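PfEMP1 variant 1 of strain MC (PDB 5LGD) probably binds host cell surface receptors as part of the full-length protein, of which this chain is a DBL-domain fragment. Local coordinates at residues 20-25 with 53-58. Numbering follows the deposited sequence.
Sequences IDSIKW and QKWVEQ
W25 drives the edge of its indole into a face of W55, the edge-to-face pair that joins helix 7-29 to helix 45-70. The pyrrole side of W25 leads: its NE1 stands 3.3 Å from CD2 of W55, above the face near the ring fusion, and the two ring planes are turned 61° apart. Behind this tip, W25 CZ2 lies 3.9 Å from CB of W55. The far end of the W55 indole reaches the backbone of helix 7-29, where its CH2 sits 3.6 Å from S22 N and 3.7 Å from S22 CB. D21 completes the shell, placing its CB 3.5 Å from CZ2 of W55 while its carboxylate plane is steeply inclined to the indole.

With CG anti to the backbone N (chi1 176°), the W55 indole extends across toward helix 7-29, where the axes of the two antiparallel segments are 11.9 Å apart at their closest. W25 has CG beside its own backbone N (chi1 -86°) and comes across to meet it, and also meets the rings of F52 and H29. A bound Tris molecule, probably from the crystallisation liquor, lies against W25. S22 OG is hydrogen-bonded to E152 of helix 144-162, a helix that W55 also touches.

W55 NE1 is buried here with no hydrogen-bond partner; D21 OD2, at 3.8 Å, is too distant to serve. Helix pairing at this level of the helical DBL bundle therefore rests on aromatic and van der Waals contact, with W25 NE1 directed at a pi face.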
loop_
_atom_site.group_PDB
_atom_site.type_symbol
_atom_site.label_atom_id
_atom_site.label_comp_id
_atom_site.label_asym_id
_atom_site.label_seq_id
_atom_site.Cartn_x
_atom_site.Cartn_y
_atom_site.Cartn_z
ATOM N N ILE B 20 -24.171 -13.964 27.960
ATOM C CA ILE B 20 -23.957 -14.442 29.313
ATOM C C ILE B 20 -25.282 -14.450 30.065
ATOM O O ILE B 20 -25.594 -15.428 30.729
ATOM C CB ILE B 20 -22.784 -13.668 30.018
ATOM C CG1 ILE B 20 -21.384 -14.058 29.424
ATOM C CG2 ILE B 20 -22.753 -13.879 31.529
ATOM C CD1 ILE B 20 -21.131 -15.467 29.121
ATOM N N ASP B 21 -26.066 -13.402 29.934
ATOM C CA ASP B 21 -27.391 -13.299 30.547
ATOM C C ASP B 21 -28.315 -14.381 29.992
ATOM O O ASP B 21 -28.999 -15.057 30.756
ATOM C CB ASP B 21 -27.967 -11.903 30.343
ATOM C CG ASP B 21 -27.325 -10.777 31.129
ATOM O OD1 ASP B 21 -26.632 -11.064 32.119
ATOM O OD2 ASP B 21 -27.567 -9.604 30.785
ATOM N N SER B 22 -28.255 -14.629 28.682
ATOM C CA SER B 22 -29.045 -15.686 28.043
ATOM C C SER B 22 -28.729 -17.062 28.702
ATOM O O SER B 22 -29.649 -17.796 29.064
ATOM C CB SER B 22 -28.809 -15.686 26.534
ATOM O OG SER B 22 -29.714 -16.550 25.868
ATOM N N ILE B 23 -27.451 -17.333 28.974
ATOM C CA ILE B 23 -27.002 -18.558 29.659
ATOM C C ILE B 23 -27.449 -18.567 31.122
ATOM O O ILE B 23 -27.831 -19.619 31.639
ATOM C CB ILE B 23 -25.452 -18.721 29.576
ATOM C CG1 ILE B 23 -24.949 -18.901 28.124
ATOM C CG2 ILE B 23 -24.942 -19.829 30.507
ATOM C CD1 ILE B 23 -23.457 -18.479 27.959
ATOM N N LYS B 24 -27.320 -17.412 31.804
ATOM C CA LYS B 24 -27.673 -17.275 33.229
ATOM C C LYS B 24 -29.166 -17.492 33.484
ATOM O O LYS B 24 -29.521 -17.819 34.610
ATOM C CB LYS B 24 -27.206 -15.926 33.797
ATOM C CG LYS B 24 -25.736 -15.885 34.165
ATOM C CD LYS B 24 -25.280 -14.436 34.262
ATOM C CE LYS B 24 -24.301 -14.205 35.385
ATOM N NZ LYS B 24 -22.923 -14.643 35.033
ATOM N N TRP B 25 -30.033 -17.329 32.437
ATOM C CA TRP B 25 -31.468 -17.597 32.561
ATOM C C TRP B 25 -31.690 -19.080 32.797
ATOM O O TRP B 25 -32.512 -19.446 33.623
ATOM C CB TRP B 25 -32.249 -17.110 31.338
ATOM C CG TRP B 25 -32.629 -15.668 31.447
ATOM C CD1 TRP B 25 -32.125 -14.629 30.716
ATOM C CD2 TRP B 25 -33.590 -15.095 32.352
ATOM N NE1 TRP B 25 -32.723 -13.447 31.098
ATOM C CE2 TRP B 25 -33.609 -13.703 32.119
ATOM C CE3 TRP B 25 -34.418 -15.624 33.356
ATOM C CZ2 TRP B 25 -34.468 -12.837 32.820
ATOM C CZ3 TRP B 25 -35.259 -14.769 34.054
ATOM C CH2 TRP B 25 -35.253 -13.387 33.811
ATOM N N GLN B 53 -39.258 -13.021 29.281
ATOM C CA GLN B 53 -39.922 -12.384 28.130
ATOM C C GLN B 53 -39.618 -10.874 28.084
ATOM O O GLN B 53 -39.364 -10.343 27.003
ATOM C CB GLN B 53 -41.443 -12.620 28.142
ATOM C CG GLN B 53 -42.130 -12.095 26.878
ATOM C CD GLN B 53 -43.512 -12.642 26.711
ATOM O OE1 GLN B 53 -44.441 -12.272 27.437
ATOM N NE2 GLN B 53 -43.683 -13.519 25.729
ATOM N N LYS B 54 -39.653 -10.201 29.259
ATOM C CA LYS B 54 -39.361 -8.771 29.418
ATOM C C LYS B 54 -37.932 -8.484 28.958
ATOM O O LYS B 54 -37.723 -7.580 28.145
ATOM C CB LYS B 54 -39.524 -8.355 30.894
ATOM C CG LYS B 54 -39.862 -6.883 31.108
ATOM C CD LYS B 54 -39.494 -6.417 32.517
ATOM C CE LYS B 54 -40.087 -5.061 32.833
ATOM N NZ LYS B 54 -39.706 -4.600 34.195
ATOM N N TRP B 55 -36.949 -9.269 29.482
ATOM C CA TRP B 55 -35.543 -9.163 29.153
ATOM C C TRP B 55 -35.333 -9.217 27.659
ATOM O O TRP B 55 -34.584 -8.393 27.166
ATOM C CB TRP B 55 -34.755 -10.297 29.833
ATOM C CG TRP B 55 -33.295 -10.339 29.497
ATOM C CD1 TRP B 55 -32.303 -9.566 30.027
ATOM C CD2 TRP B 55 -32.657 -11.241 28.587
ATOM N NE1 TRP B 55 -31.084 -9.942 29.516
ATOM C CE2 TRP B 55 -31.269 -10.984 28.645
ATOM C CE3 TRP B 55 -33.126 -12.243 27.720
ATOM C CZ2 TRP B 55 -30.348 -11.680 27.856
ATOM C CZ3 TRP B 55 -32.204 -12.958 26.970
ATOM C CH2 TRP B 55 -30.835 -12.669 27.037
ATOM N N VAL B 56 -35.977 -10.180 26.940
ATOM C CA VAL B 56 -35.855 -10.342 25.475
ATOM C C VAL B 56 -36.241 -9.038 24.757
ATOM O O VAL B 56 -35.486 -8.588 23.906
ATOM C CB VAL B 56 -36.630 -11.561 24.888
ATOM C CG1 VAL B 56 -36.261 -11.801 23.425
ATOM C CG2 VAL B 56 -36.401 -12.827 25.693
ATOM N N GLU B 57 -37.367 -8.408 25.144
ATOM C CA GLU B 57 -37.819 -7.144 24.554
ATOM C C GLU B 57 -36.861 -5.988 24.864
ATOM O O GLU B 57 -36.545 -5.230 23.950
ATOM C CB GLU B 57 -39.280 -6.812 24.914
ATOM C CG GLU B 57 -40.225 -6.869 23.722
ATOM C CD GLU B 57 -39.862 -6.015 22.519
ATOM O OE1 GLU B 57 -39.850 -4.769 22.652
ATOM O OE2 GLU B 57 -39.588 -6.591 21.441
ATOM N N GLN B 58 -36.335 -5.907 26.111
ATOM C CA GLN B 58 -35.314 -4.917 26.533
ATOM C C GLN B 58 -34.041 -5.044 25.681
ATOM O O GLN B 58 -33.485 -4.025 25.259
ATOM C CB GLN B 58 -34.925 -5.102 28.017
ATOM C CG GLN B 58 -35.393 -3.972 28.928
ATOM C CD GLN B 58 -36.203 -4.465 30.118
ATOM O OE1 GLN B 58 -37.382 -4.116 30.286
ATOM N NE2 GLN B 58 -35.587 -5.261 30.988
#